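Long-range contacts in 5-formaminoimidazole-4-carboxamide-1-(beta)-D-ribofuranosyl 5'-monophosphate synthetase (Methanocaldococcus jannaschii, PDB 2R7L), which catalyses the ATP- and formate-dependent formylation of AICAR to FAICAR, without folates, in de novo IMP biosynthesis: residues R228-I233 with Y253-N258; T205-H210 with I259-R264; C295-C300 with E310-V315. All coordinates share one frame; numbering follows the deposited sequence.

Contact 1. Residues R228-I233 with Y253-N258; sequences RYESNI and YVITGN. With AMZ (aminoimidazole 4-carboxamide ribonucleotide), chain F; ATP (adenosine-5'-triphosphate), chain E.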
loop_
_atom_site.group_PDB
_atom_site.type_symbol
_atom_site.label_atom_id
_atom_site.label_comp_id
_atom_site.label_asym_id
_atom_site.label_seq_id
_atom_site.Cartn_x
_atom_site.Cartn_y
_atom_site.Cartn_z
ATOM N N ARG A 228 19.383 -12.731 -20.908
ATOM C CA ARG A 228 19.884 -11.664 -21.761
ATOM C C ARG A 228 19.098 -11.584 -23.054
ATOM O O ARG A 228 18.576 -12.591 -23.538
ATOM C CB ARG A 228 21.357 -11.888 -22.102
ATOM C CG ARG A 228 22.272 -12.030 -20.908
ATOM C CD ARG A 228 22.191 -10.805 -20.025
ATOM N NE ARG A 228 23.455 -10.546 -19.352
ATOM C CZ ARG A 228 23.565 -9.997 -18.148
ATOM N NH1 ARG A 228 22.480 -9.652 -17.468
ATOM N NH2 ARG A 228 24.766 -9.798 -17.620
ATOM N N TYR A 229 19.035 -10.377 -23.609
ATOM C CA TYR A 229 18.407 -10.117 -24.897
ATOM C C TYR A 229 19.499 -9.440 -25.707
ATOM O O TYR A 229 19.794 -8.255 -25.510
ATOM C CB TYR A 229 17.200 -9.196 -24.716
ATOM C CG TYR A 229 16.186 -9.232 -25.826
ATOM C CD1 TYR A 229 15.919 -10.407 -26.505
ATOM C CD2 TYR A 229 15.462 -8.100 -26.168
ATOM C CE1 TYR A 229 14.991 -10.454 -27.504
ATOM C CE2 TYR A 229 14.511 -8.141 -27.172
ATOM C CZ TYR A 229 14.289 -9.325 -27.835
ATOM O OH TYR A 229 13.363 -9.400 -28.842
ATOM N N GLU A 230 20.113 -10.210 -26.603
ATOM C CA GLU A 230 21.339 -9.801 -27.283
ATOM C C GLU A 230 21.158 -9.655 -28.801
ATOM O O GLU A 230 20.393 -10.389 -29.416
ATOM C CB GLU A 230 22.463 -10.784 -26.938
ATOM C CG GLU A 230 22.890 -10.694 -25.475
ATOM C CD GLU A 230 23.625 -11.917 -24.969
ATOM O OE1 GLU A 230 23.478 -13.007 -25.569
ATOM O OE2 GLU A 230 24.344 -11.784 -23.953
ATOM N N SER A 231 21.841 -8.672 -29.382
ATOM C CA SER A 231 21.791 -8.415 -30.820
ATOM C C SER A 231 23.198 -8.626 -31.413
ATOM O O SER A 231 24.171 -8.151 -30.847
ATOM C CB SER A 231 21.324 -6.982 -31.070
ATOM O OG SER A 231 21.000 -6.765 -32.435
ATOM N N ASN A 232 23.306 -9.289 -32.565
ATOM C CA ASN A 232 22.160 -9.627 -33.405
ATOM C C ASN A 232 21.619 -11.026 -33.151
ATOM O O ASN A 232 20.594 -11.417 -33.707
ATOM C CB ASN A 232 22.526 -9.463 -34.888
ATOM C CG ASN A 232 23.492 -10.537 -35.387
ATOM O OD1 ASN A 232 23.754 -11.530 -34.705
ATOM N ND2 ASN A 232 24.022 -10.338 -36.590
ATOM N N ILE A 233 22.285 -11.769 -32.278
ATOM C CA ILE A 233 21.999 -13.190 -32.155
ATOM C C ILE A 233 20.509 -13.470 -31.980
ATOM O O ILE A 233 19.950 -14.298 -32.694
ATOM C CB ILE A 233 22.820 -13.847 -31.026
ATOM C CG1 ILE A 233 22.580 -15.366 -31.006
ATOM C CG2 ILE A 233 22.503 -13.211 -29.684
ATOM C CD1 ILE A 233 23.001 -16.067 -32.293
ATOM N N TYR A 253 26.861 -10.740 -30.092
ATOM C CA TYR A 253 26.246 -10.940 -28.784
ATOM C C TYR A 253 26.273 -9.655 -27.954
ATOM O O TYR A 253 26.643 -9.664 -26.785
ATOM C CB TYR A 253 26.950 -12.092 -28.059
ATOM C CG TYR A 253 26.800 -13.418 -28.779
ATOM C CD1 TYR A 253 25.897 -14.374 -28.329
ATOM C CD2 TYR A 253 27.548 -13.705 -29.922
ATOM C CE1 TYR A 253 25.748 -15.582 -28.984
ATOM C CE2 TYR A 253 27.399 -14.917 -30.592
ATOM C CZ TYR A 253 26.500 -15.848 -30.115
ATOM O OH TYR A 253 26.341 -17.049 -30.765
ATOM N N VAL A 254 25.877 -8.552 -28.579
ATOM C CA VAL A 254 25.843 -7.258 -27.915
ATOM C C VAL A 254 24.620 -7.145 -26.997
ATOM O O VAL A 254 23.481 -7.241 -27.465
ATOM C CB VAL A 254 25.772 -6.124 -28.952
ATOM C CG1 VAL A 254 25.787 -4.766 -28.258
ATOM C CG2 VAL A 254 26.920 -6.238 -29.947
ATOM N N ILE A 255 24.849 -6.938 -25.698
ATOM C CA ILE A 255 23.735 -6.810 -24.751
ATOM C C ILE A 255 22.848 -5.626 -25.104
ATOM O O ILE A 255 23.324 -4.491 -25.216
ATOM C CB ILE A 255 24.195 -6.702 -23.267
ATOM C CG1 ILE A 255 23.001 -6.894 -22.330
ATOM C CG2 ILE A 255 24.874 -5.361 -22.984
ATOM C CD1 ILE A 255 22.343 -8.259 -22.457
ATOM N N THR A 256 21.558 -5.892 -25.296
ATOM C CA THR A 256 20.622 -4.817 -25.607
ATOM C C THR A 256 19.476 -4.681 -24.599
ATOM O O THR A 256 18.767 -3.676 -24.596
ATOM C CB THR A 256 20.028 -4.947 -27.026
ATOM O OG1 THR A 256 19.132 -6.066 -27.088
ATOM C CG2 THR A 256 21.132 -5.111 -28.049
ATOM N N GLY A 257 19.291 -5.682 -23.748
ATOM C CA GLY A 257 18.156 -5.675 -22.837
ATOM C C GLY A 257 18.004 -6.974 -22.089
ATOM O O GLY A 257 18.821 -7.885 -22.240
ATOM N N ASN A 258 16.952 -7.061 -21.278
ATOM C CA ASN A 258 16.758 -8.200 -20.400
ATOM C C ASN A 258 15.293 -8.601 -20.316
ATOM O O ASN A 258 14.396 -7.778 -20.447
ATOM C CB ASN A 258 17.302 -7.908 -18.992
ATOM C CG ASN A 258 18.684 -7.263 -19.014
ATOM O OD1 ASN A 258 19.696 -7.920 -18.758
ATOM N ND2 ASN A 258 18.727 -5.972 -19.316
HETATM O O5 AMZ F . 21.300 -4.846 -19.357
HETATM C C6 AMZ F . 22.348 -5.465 -19.157
HETATM N N2 AMZ F . 22.414 -6.766 -18.890
HETATM C C3A AMZ F . 23.690 -4.753 -19.220
HETATM C C7A AMZ F . 24.944 -5.332 -19.137
HETATM N N3 AMZ F . 25.235 -6.624 -18.978
HETATM N N1 AMZ F . 23.848 -3.447 -19.388
HETATM C C5 AMZ F . 25.168 -3.210 -19.401
HETATM N N AMZ F . 25.833 -4.360 -19.250
HETATM C C1 AMZ F . 27.306 -4.519 -19.199
HETATM C C2 AMZ F . 27.931 -4.705 -20.582
HETATM C C3 AMZ F . 28.487 -3.331 -20.908
HETATM O O2 AMZ F . 29.704 -3.477 -21.637
HETATM O O1 AMZ F . 29.002 -5.648 -20.452
HETATM O O AMZ F . 27.782 -3.268 -18.675
HETATM C C AMZ F . 28.816 -2.767 -19.529
HETATM C C4 AMZ F . 28.711 -1.230 -19.494
HETATM O O3 AMZ F . 27.413 -0.817 -19.908
HETATM P P AMZ F . 27.258 0.415 -20.887
HETATM O OP1 AMZ F . 27.683 1.720 -20.318
HETATM O O4 AMZ F . 28.106 0.081 -22.212
HETATM O OP2 AMZ F . 25.705 0.465 -21.349
HETATM P PG ATP E . 27.629 -8.844 -20.932
HETATM O O1G ATP E . 28.107 -7.836 -19.911
HETATM O O2G ATP E . 26.747 -9.938 -20.364
HETATM O O3G ATP E . 27.093 -8.215 -22.196
HETATM P PB ATP E . 29.789 -10.652 -20.489
HETATM O O1B ATP E . 29.228 -10.622 -19.088
HETATM O O2B ATP E . 31.271 -10.415 -20.676
HETATM O O3B ATP E . 28.990 -9.590 -21.412
HETATM P PA ATP E . 30.149 -12.842 -22.321
HETATM O O1A ATP E . 31.053 -13.900 -21.744
HETATM O O2A ATP E . 30.648 -11.816 -23.301
HETATM O O3A ATP E . 29.395 -12.099 -21.092
HETATM O "O5'" ATP E . 28.924 -13.610 -23.009
HETATM C "C5'" ATP E . 28.113 -12.929 -23.952
HETATM C "C4'" ATP E . 27.035 -13.893 -24.418
HETATM O "O4'" ATP E . 27.617 -14.971 -25.159
HETATM C "C3'" ATP E . 26.297 -14.550 -23.265
HETATM O "O3'" ATP E . 25.201 -13.753 -22.806
HETATM C "C2'" ATP E . 25.841 -15.865 -23.868
HETATM O "O2'" ATP E . 24.608 -15.691 -24.565
HETATM C "C1'" ATP E . 26.931 -16.196 -24.880
HETATM N N9 ATP E . 27.882 -17.117 -24.230
HETATM C C8 ATP E . 28.934 -16.734 -23.480
HETATM N N7 ATP E . 29.609 -17.811 -23.011
HETATM C C5 ATP E . 28.993 -18.913 -23.480
HETATM C C6 ATP E . 29.203 -20.373 -23.372
HETATM N N6 ATP E . 30.228 -20.886 -22.649
HETATM N N1 ATP E . 28.323 -21.173 -24.007
HETATM C C2 ATP E . 27.292 -20.674 -24.725
HETATM N N3 ATP E . 27.051 -19.361 -24.872
HETATM C C4 ATP E . 27.845 -18.448 -24.273
#
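The carbonyl of Y229 is held twice by a single residue of the facing strand: T256 N approaches Y229 O in the carbonyl plane at 3.0 Å, while T256 OG1 donates to Y229 O from above that plane at 2.8 Å. The hydroxyl gets there because a chi1 of 70° lodges it between its own backbone N and carbonyl carbon. Y229 N in turn bonds to G257 O, so T256 and G257 both face Y229 in a classic beta bulge. Past it the antiparallel register has moved by one residue, and S231 and V254 exchange a reciprocal pair of backbone bonds.

R228, E230 and N258 turn to the two bound molecules. N258 reads the AMZ carboxamide with both ends of its amide, N258 ND2 giving to AMZ O5 at 2.8 Å and N258 OD1 accepting from AMZ N2 at 3.0 Å. The guanidinium of R228, its plane 79° from that amide, carries AMZ N2 over one face, while ATP O2G lies at its edge and takes weak bonds from NE and NH2. Salt bridges from NH1 to D226 and from NH2 to D316 probably limit its rotation. E230 reaches the ATP ribose, OE1 accepting from O2' at 3.1 Å, and OE1 also pairs with R238 of a neighbouring subunit.

Apolar packing fills the remainder. I255 CD1 rests 3.5 Å from R228 CD, and I233 CB sits over the Y253 ring face, 4.2 Å from its centroid, in a CH-pi contact.

With an alanine at R228, D226 and D316 would probably lose this positive mate, and ATP O2G and I255 CD1 a neighbour. This bulged antiparallel pair, with ATP and AMZ along its R228, E230, I255 and N258 face, is part of an ATP-grasp ligase active site.

Contact 2. Residues T205-H210 with I259-R264; sequences TNFCIH and IPVVIR. With AMZ (aminoimidazole 4-carboxamide ribonucleotide), chain B.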
loop_
_atom_site.group_PDB
_atom_site.type_symbol
_atom_site.label_atom_id
_atom_site.label_comp_id
_atom_site.label_asym_id
_atom_site.label_seq_id
_atom_site.Cartn_x
_atom_site.Cartn_y
_atom_site.Cartn_z
ATOM N N THR A 205 19.581 -23.029 -20.995
ATOM C CA THR A 205 18.760 -21.863 -20.732
ATOM C C THR A 205 19.522 -20.859 -19.865
ATOM O O THR A 205 20.132 -21.231 -18.867
ATOM C CB THR A 205 17.447 -22.284 -20.057
ATOM O OG1 THR A 205 17.700 -23.351 -19.134
ATOM C CG2 THR A 205 16.464 -22.781 -21.087
ATOM N N ASN A 206 19.500 -19.592 -20.268
ATOM C CA ASN A 206 20.181 -18.529 -19.540
ATOM C C ASN A 206 19.441 -18.049 -18.287
ATOM O O ASN A 206 18.267 -17.656 -18.339
ATOM C CB ASN A 206 20.421 -17.338 -20.463
ATOM C CG ASN A 206 21.219 -16.227 -19.797
ATOM O OD1 ASN A 206 21.002 -15.057 -20.084
ATOM N ND2 ASN A 206 22.154 -16.590 -18.919
ATOM N N PHE A 207 20.145 -18.091 -17.165
ATOM C CA PHE A 207 19.675 -17.510 -15.913
ATOM C C PHE A 207 20.807 -16.671 -15.363
ATOM O O PHE A 207 21.808 -17.212 -14.910
ATOM C CB PHE A 207 19.359 -18.611 -14.901
ATOM C CG PHE A 207 18.202 -19.483 -15.295
ATOM C CD1 PHE A 207 16.904 -19.114 -14.983
ATOM C CD2 PHE A 207 18.416 -20.683 -15.963
ATOM C CE1 PHE A 207 15.831 -19.921 -15.335
ATOM C CE2 PHE A 207 17.353 -21.490 -16.321
ATOM C CZ PHE A 207 16.050 -21.100 -16.007
ATOM N N CYS A 208 20.666 -15.351 -15.451
ATOM C CA CYS A 208 21.567 -14.448 -14.758
ATOM C C CYS A 208 20.981 -14.210 -13.368
ATOM O O CYS A 208 19.951 -13.561 -13.214
ATOM C CB CYS A 208 21.736 -13.140 -15.533
ATOM S SG CYS A 208 22.263 -13.372 -17.278
ATOM N N ILE A 209 21.637 -14.773 -12.361
ATOM C CA ILE A 209 21.107 -14.809 -11.005
ATOM C C ILE A 209 21.691 -13.687 -10.155
ATOM O O ILE A 209 22.912 -13.583 -9.978
ATOM C CB ILE A 209 21.388 -16.178 -10.356
ATOM C CG1 ILE A 209 20.845 -17.294 -11.263
ATOM C CG2 ILE A 209 20.765 -16.249 -8.972
ATOM C CD1 ILE A 209 21.491 -18.659 -11.051
ATOM N N HIS A 210 20.813 -12.834 -9.641
ATOM C CA HIS A 210 21.259 -11.676 -8.878
ATOM C C HIS A 210 21.148 -11.930 -7.375
ATOM O O HIS A 210 20.050 -12.102 -6.831
ATOM C CB HIS A 210 20.504 -10.422 -9.320
ATOM C CG HIS A 210 20.469 -10.242 -10.809
ATOM N ND1 HIS A 210 21.450 -9.567 -11.503
ATOM C CD2 HIS A 210 19.578 -10.667 -11.737
ATOM C CE1 HIS A 210 21.163 -9.578 -12.792
ATOM N NE2 HIS A 210 20.030 -10.235 -12.960
ATOM N N ILE A 259 15.071 -9.884 -20.083
ATOM C CA ILE A 259 13.742 -10.450 -20.007
ATOM C C ILE A 259 13.674 -11.155 -18.655
ATOM O O ILE A 259 14.641 -11.792 -18.252
ATOM C CB ILE A 259 13.555 -11.440 -21.166
ATOM C CG1 ILE A 259 13.634 -10.693 -22.512
ATOM C CG2 ILE A 259 12.261 -12.220 -21.048
ATOM C CD1 ILE A 259 13.751 -11.610 -23.720
ATOM N N PRO A 260 12.560 -10.991 -17.924
ATOM C CA PRO A 260 12.395 -11.678 -16.642
ATOM C C PRO A 260 12.204 -13.178 -16.815
ATOM O O PRO A 260 11.616 -13.619 -17.796
ATOM C CB PRO A 260 11.127 -11.050 -16.055
ATOM C CG PRO A 260 10.399 -10.453 -17.220
ATOM C CD PRO A 260 11.423 -10.106 -18.248
ATOM N N VAL A 261 12.697 -13.947 -15.848
ATOM C CA VAL A 261 12.562 -15.388 -15.859
ATOM C C VAL A 261 12.608 -15.862 -14.413
ATOM O O VAL A 261 13.164 -15.184 -13.554
ATOM C CB VAL A 261 13.718 -16.053 -16.676
ATOM C CG1 VAL A 261 15.065 -15.887 -15.956
ATOM C CG2 VAL A 261 13.425 -17.523 -16.929
ATOM N N VAL A 262 11.989 -17.004 -14.139
ATOM C CA VAL A 262 12.113 -17.646 -12.848
ATOM C C VAL A 262 12.612 -19.048 -13.113
ATOM O O VAL A 262 12.395 -19.589 -14.186
ATOM C CB VAL A 262 10.759 -17.715 -12.060
ATOM C CG1 VAL A 262 10.282 -16.321 -11.648
ATOM C CG2 VAL A 262 9.693 -18.443 -12.862
ATOM N N ILE A 263 13.283 -19.635 -12.136
ATOM C CA ILE A 263 13.834 -20.965 -12.301
ATOM C C ILE A 263 12.895 -22.004 -11.698
ATOM O O ILE A 263 12.051 -21.682 -10.860
ATOM C CB ILE A 263 15.223 -21.070 -11.639
ATOM C CG1 ILE A 263 16.070 -22.163 -12.307
ATOM C CG2 ILE A 263 15.083 -21.322 -10.138
ATOM C CD1 ILE A 263 17.548 -22.114 -11.917
ATOM N N ARG A 264 13.038 -23.248 -12.147
ATOM C CA ARG A 264 12.345 -24.390 -11.564
ATOM C C ARG A 264 12.681 -24.431 -10.074
ATOM O O ARG A 264 13.857 -24.372 -9.702
ATOM C CB ARG A 264 12.837 -25.660 -12.251
ATOM C CG ARG A 264 12.219 -26.957 -11.802
ATOM C CD ARG A 264 12.655 -28.034 -12.797
ATOM N NE ARG A 264 12.293 -29.386 -12.399
ATOM C CZ ARG A 264 12.402 -30.447 -13.196
ATOM N NH1 ARG A 264 12.843 -30.306 -14.438
ATOM N NH2 ARG A 264 12.065 -31.648 -12.757
HETATM O O5 AMZ B . 8.460 -24.395 -13.609
HETATM C C6 AMZ B . 7.725 -25.253 -14.106
HETATM N N2 AMZ B . 6.932 -25.046 -15.153
HETATM C C3A AMZ B . 7.688 -26.661 -13.538
HETATM C C7A AMZ B . 7.011 -27.751 -14.057
HETATM N N3 AMZ B . 6.249 -27.789 -15.152
HETATM N N1 AMZ B . 8.333 -27.057 -12.448
HETATM C C5 AMZ B . 8.062 -28.360 -12.283
HETATM N N AMZ B . 7.257 -28.780 -13.265
HETATM C C1 AMZ B . 6.719 -30.152 -13.429
HETATM C C2 AMZ B . 7.651 -31.062 -14.231
HETATM C C3 AMZ B . 8.346 -31.887 -13.164
HETATM O O2 AMZ B . 8.560 -33.209 -13.656
HETATM O O1 AMZ B . 6.834 -31.908 -15.050
HETATM O O AMZ B . 6.654 -30.672 -12.092
HETATM C C AMZ B . 7.298 -31.950 -12.056
HETATM C C4 AMZ B . 7.942 -32.080 -10.661
HETATM O O3 AMZ B . 8.848 -31.004 -10.436
HETATM P P AMZ B . 10.252 -31.289 -9.765
HETATM O OP1 AMZ B . 10.184 -31.759 -8.357
HETATM O O4 AMZ B . 11.005 -32.375 -10.680
HETATM O OP2 AMZ B . 11.119 -29.925 -9.878
#
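Just beyond the point where I263 packs on F207, R264 NE donates to OP2 of an AMZ phosphate at 2.8 Å, almost straight at 172°, and OP2 lies in the guanidinium plane. R264 NH2 also approaches O4 of that phosphate, at a distance so short that its exact value is doubtful. R264 reaches the phosphate with CG trans to the backbone N (chi1 -179°) and the chain extended to NE. This AMZ belongs to the pocket of a neighbouring subunit, whose S94 and N258 also bond to it, and R264 NH1 is anchored on I255 O of the same neighbour.

The contact proper is apolar and centres on one ring. I263 CG1 covers a face of F207, 4.0 Å from the ring centroid and close to the normal, as a CH-pi contact offset toward the rim. Both methyls of V261 reach the ring: CG1 lies 3.8 Å from F207 CD1, and CG2, coming in obliquely, lies 3.8 Å from F207 CE1. At the ring edge the carbonyl oxygen of V262 lies in the ring plane, with V262 O 3.6 Å from F207 CE1, so the slightly positive rim of the ring probably meets the carbonyl dipole. The side chains of V261 and I263 each cross F207 at about a right angle, and together with the carbonyl they hem in the CE1 corner. Helix 268-285 packs on I263 through L268 and V271.

No hydrogen bond joins 205-210 to 259-264; their nearest CA atoms, of F207 and V261, are 7.4 Å apart. V262 and I263 instead form an antiparallel ladder with a strand of the neighbouring subunit, making this a sheet continued across an oligomer interface, with R264 completing the AMZ site of the adjoining ATP-grasp subunit.

Contact 3. Residues C295-C300 with E310-V315; sequences CLQSLC and EMSARV. With ATP (adenosine-5'-triphosphate), chain E.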
loop_
_atom_site.group_PDB
_atom_site.type_symbol
_atom_site.label_atom_id
_atom_site.label_comp_id
_atom_site.label_asym_id
_atom_site.label_seq_id
_atom_site.Cartn_x
_atom_site.Cartn_y
_atom_site.Cartn_z
ATOM N N CYS A 295 26.382 -11.214 -9.170
ATOM C CA CYS A 295 25.607 -11.931 -10.173
ATOM C C CYS A 295 26.383 -13.127 -10.711
ATOM O O CYS A 295 27.571 -13.009 -11.033
ATOM C CB CYS A 295 25.276 -10.974 -11.318
ATOM S SG CYS A 295 24.391 -11.697 -12.712
ATOM N N LEU A 296 25.716 -14.274 -10.781
ATOM C CA LEU A 296 26.235 -15.426 -11.521
ATOM C C LEU A 296 25.483 -15.542 -12.840
ATOM O O LEU A 296 24.260 -15.721 -12.854
ATOM C CB LEU A 296 26.085 -16.725 -10.721
ATOM C CG LEU A 296 26.948 -16.848 -9.459
ATOM C CD1 LEU A 296 26.834 -18.226 -8.881
ATOM C CD2 LEU A 296 28.399 -16.512 -9.745
ATOM N N GLN A 297 26.209 -15.428 -13.946
ATOM C CA GLN A 297 25.610 -15.547 -15.274
ATOM C C GLN A 297 25.783 -16.974 -15.761
ATOM O O GLN A 297 26.887 -17.407 -16.069
ATOM C CB GLN A 297 26.265 -14.572 -16.241
ATOM C CG GLN A 297 26.097 -13.128 -15.828
ATOM C CD GLN A 297 27.178 -12.244 -16.377
ATOM O OE1 GLN A 297 28.061 -11.805 -15.642
ATOM N NE2 GLN A 297 27.129 -11.978 -17.680
ATOM N N SER A 298 24.689 -17.715 -15.824
ATOM C CA SER A 298 24.795 -19.147 -16.019
ATOM C C SER A 298 23.939 -19.702 -17.150
ATOM O O SER A 298 23.091 -19.008 -17.714
ATOM C CB SER A 298 24.460 -19.863 -14.716
ATOM O OG SER A 298 23.108 -19.644 -14.360
ATOM N N LEU A 299 24.186 -20.962 -17.485
ATOM C CA LEU A 299 23.379 -21.673 -18.456
ATOM C C LEU A 299 23.000 -23.005 -17.852
ATOM O O LEU A 299 23.843 -23.709 -17.309
ATOM C CB LEU A 299 24.136 -21.864 -19.775
ATOM C CG LEU A 299 24.358 -20.586 -20.590
ATOM C CD1 LEU A 299 25.512 -20.737 -21.587
ATOM C CD2 LEU A 299 23.077 -20.171 -21.298
ATOM N N CYS A 300 21.717 -23.329 -17.913
ATOM C CA CYS A 300 21.232 -24.562 -17.328
ATOM C C CYS A 300 21.173 -25.632 -18.411
ATOM O O CYS A 300 20.396 -25.523 -19.359
ATOM C CB CYS A 300 19.850 -24.360 -16.693
ATOM S SG CYS A 300 19.260 -25.813 -15.790
ATOM N N GLU A 310 30.090 -16.491 -16.643
ATOM C CA GLU A 310 30.504 -15.155 -16.233
ATOM C C GLU A 310 29.990 -14.810 -14.838
ATOM O O GLU A 310 29.153 -15.521 -14.278
ATOM C CB GLU A 310 30.049 -14.102 -17.244
ATOM C CG GLU A 310 31.108 -13.719 -18.266
ATOM C CD GLU A 310 32.339 -13.073 -17.638
ATOM O OE1 GLU A 310 33.381 -12.990 -18.321
ATOM O OE2 GLU A 310 32.269 -12.641 -16.467
ATOM N N MET A 311 30.511 -13.720 -14.284
ATOM C CA MET A 311 30.074 -13.225 -12.989
ATOM C C MET A 311 30.430 -11.756 -12.824
ATOM O O MET A 311 31.283 -11.228 -13.543
ATOM C CB MET A 311 30.716 -14.027 -11.863
ATOM C CG MET A 311 32.199 -13.762 -11.709
ATOM S SD MET A 311 32.788 -14.113 -10.042
ATOM C CE MET A 311 32.408 -12.563 -9.226
ATOM N N SER A 312 29.762 -11.099 -11.876
ATOM C CA SER A 312 30.080 -9.723 -11.509
ATOM C C SER A 312 30.238 -9.646 -9.996
ATOM O O SER A 312 29.668 -10.458 -9.262
ATOM C CB SER A 312 28.980 -8.775 -11.966
ATOM O OG SER A 312 28.708 -8.954 -13.345
ATOM N N ALA A 313 31.023 -8.679 -9.532
ATOM C CA ALA A 313 31.296 -8.542 -8.105
ATOM C C ALA A 313 30.570 -7.318 -7.564
ATOM O O ALA A 313 30.646 -7.001 -6.377
ATOM C CB ALA A 313 32.790 -8.443 -7.856
ATOM N N ARG A 314 29.881 -6.624 -8.462
ATOM C CA ARG A 314 28.978 -5.553 -8.083
ATOM C C ARG A 314 27.648 -5.748 -8.814
ATOM O O ARG A 314 27.354 -6.844 -9.282
ATOM C CB ARG A 314 29.601 -4.187 -8.367
ATOM C CG ARG A 314 30.474 -4.154 -9.597
ATOM C CD ARG A 314 29.645 -4.285 -10.840
ATOM N NE ARG A 314 30.483 -4.453 -12.017
ATOM C CZ ARG A 314 30.019 -4.495 -13.258
ATOM N NH1 ARG A 314 30.859 -4.653 -14.275
ATOM N NH2 ARG A 314 28.715 -4.377 -13.479
ATOM N N VAL A 315 26.846 -4.696 -8.916
ATOM C CA VAL A 315 25.510 -4.841 -9.480
ATOM C C VAL A 315 25.576 -5.097 -10.987
ATOM O O VAL A 315 26.276 -4.392 -11.703
ATOM C CB VAL A 315 24.613 -3.620 -9.150
ATOM C CG1 VAL A 315 25.127 -2.351 -9.839
ATOM C CG2 VAL A 315 23.151 -3.903 -9.500
HETATM P PG ATP E . 27.629 -8.844 -20.932
HETATM O O1G ATP E . 28.107 -7.836 -19.911
HETATM O O2G ATP E . 26.747 -9.938 -20.364
HETATM O O3G ATP E . 27.093 -8.215 -22.196
HETATM P PB ATP E . 29.789 -10.652 -20.489
HETATM O O1B ATP E . 29.228 -10.622 -19.088
HETATM O O2B ATP E . 31.271 -10.415 -20.676
HETATM O O3B ATP E . 28.990 -9.590 -21.412
HETATM P PA ATP E . 30.149 -12.842 -22.321
HETATM O O1A ATP E . 31.053 -13.900 -21.744
HETATM O O2A ATP E . 30.648 -11.816 -23.301
HETATM O O3A ATP E . 29.395 -12.099 -21.092
HETATM O "O5'" ATP E . 28.924 -13.610 -23.009
HETATM C "C5'" ATP E . 28.113 -12.929 -23.952
HETATM C "C4'" ATP E . 27.035 -13.893 -24.418
HETATM O "O4'" ATP E . 27.617 -14.971 -25.159
HETATM C "C3'" ATP E . 26.297 -14.550 -23.265
HETATM O "O3'" ATP E . 25.201 -13.753 -22.806
HETATM C "C2'" ATP E . 25.841 -15.865 -23.868
HETATM O "O2'" ATP E . 24.608 -15.691 -24.565
HETATM C "C1'" ATP E . 26.931 -16.196 -24.880
HETATM N N9 ATP E . 27.882 -17.117 -24.230
HETATM C C8 ATP E . 28.934 -16.734 -23.480
HETATM N N7 ATP E . 29.609 -17.811 -23.011
HETATM C C5 ATP E . 28.993 -18.913 -23.480
HETATM C C6 ATP E . 29.203 -20.373 -23.372
HETATM N N6 ATP E . 30.228 -20.886 -22.649
HETATM N N1 ATP E . 28.323 -21.173 -24.007
HETATM C C2 ATP E . 27.292 -20.674 -24.725
HETATM N N3 ATP E . 27.051 -19.361 -24.872
HETATM C C4 ATP E . 27.845 -18.448 -24.273
#
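Q297 and E310 lie side by side across an antiparallel pair and point the same way, their amide and carboxylate planes 35° apart. The touching is done by Q297 OE1, which rests 3.4 Å from E310 CB, while the other end of the amide serves the nucleotide: Q297 NE2 gives a nearly straight bond to ATP O1B at 2.9 Å. On the same strand L299 CD1 comes within 3.6 Å of ATP C2. E310 takes a different path. Its chi1 of -96° is unusual and the chain bends again at chi2, which brings the carboxylate back over its own strand, where OE2 accepts from M311 N at 3.0 Å. E310 CG itself passes 3.5 Å from ATP O1A. E128 OE1 of helix 125-135 lies close to E310 OE2, and Q297 and E310 probably bind magnesium.

On the opposite face of the sheet L296 and M311 meet obliquely, L296 CD2 being 4.0 Å from M311 CB. The backbone fixes this register: S312 N bonds to C295 O and Q297 N to E310 O, both at 3.0 Å, and the partners of these two bonds, from C295 N and E310 N, are weak.

Strand 292-300 and strand 306-312 form a beta hairpin at one end of a five-stranded antiparallel sheet. Strand 205-214 flanks 292-300 on its other side, and helix 125-135 packs E128, L131 and L132 on M311.

In the fold
All three contacts are buried and belong to one five-stranded antiparallel sheet, but the centre of contact 3 lies nearer the chain centre, about 7 Å away, than those of contacts 1 and 2, each about 15 Å out. Contacts 1 and 2 share strand 253-263: its first half pairs with 219-230 and, at G257 and N258, also with another subunit; V262 and I263 pair with another subunit as well. Hydrogen-bonded ladders carry contacts 1 and 3, both facing ATP, whereas contact 2 rests on aliphatic packing round one ring. N206 OD1 to R228 N ties contact 2 to contact 1, and T205 O to C300 N ties it to contact 3. One sheet thus combines ligand binding, core packing and subunit assembly.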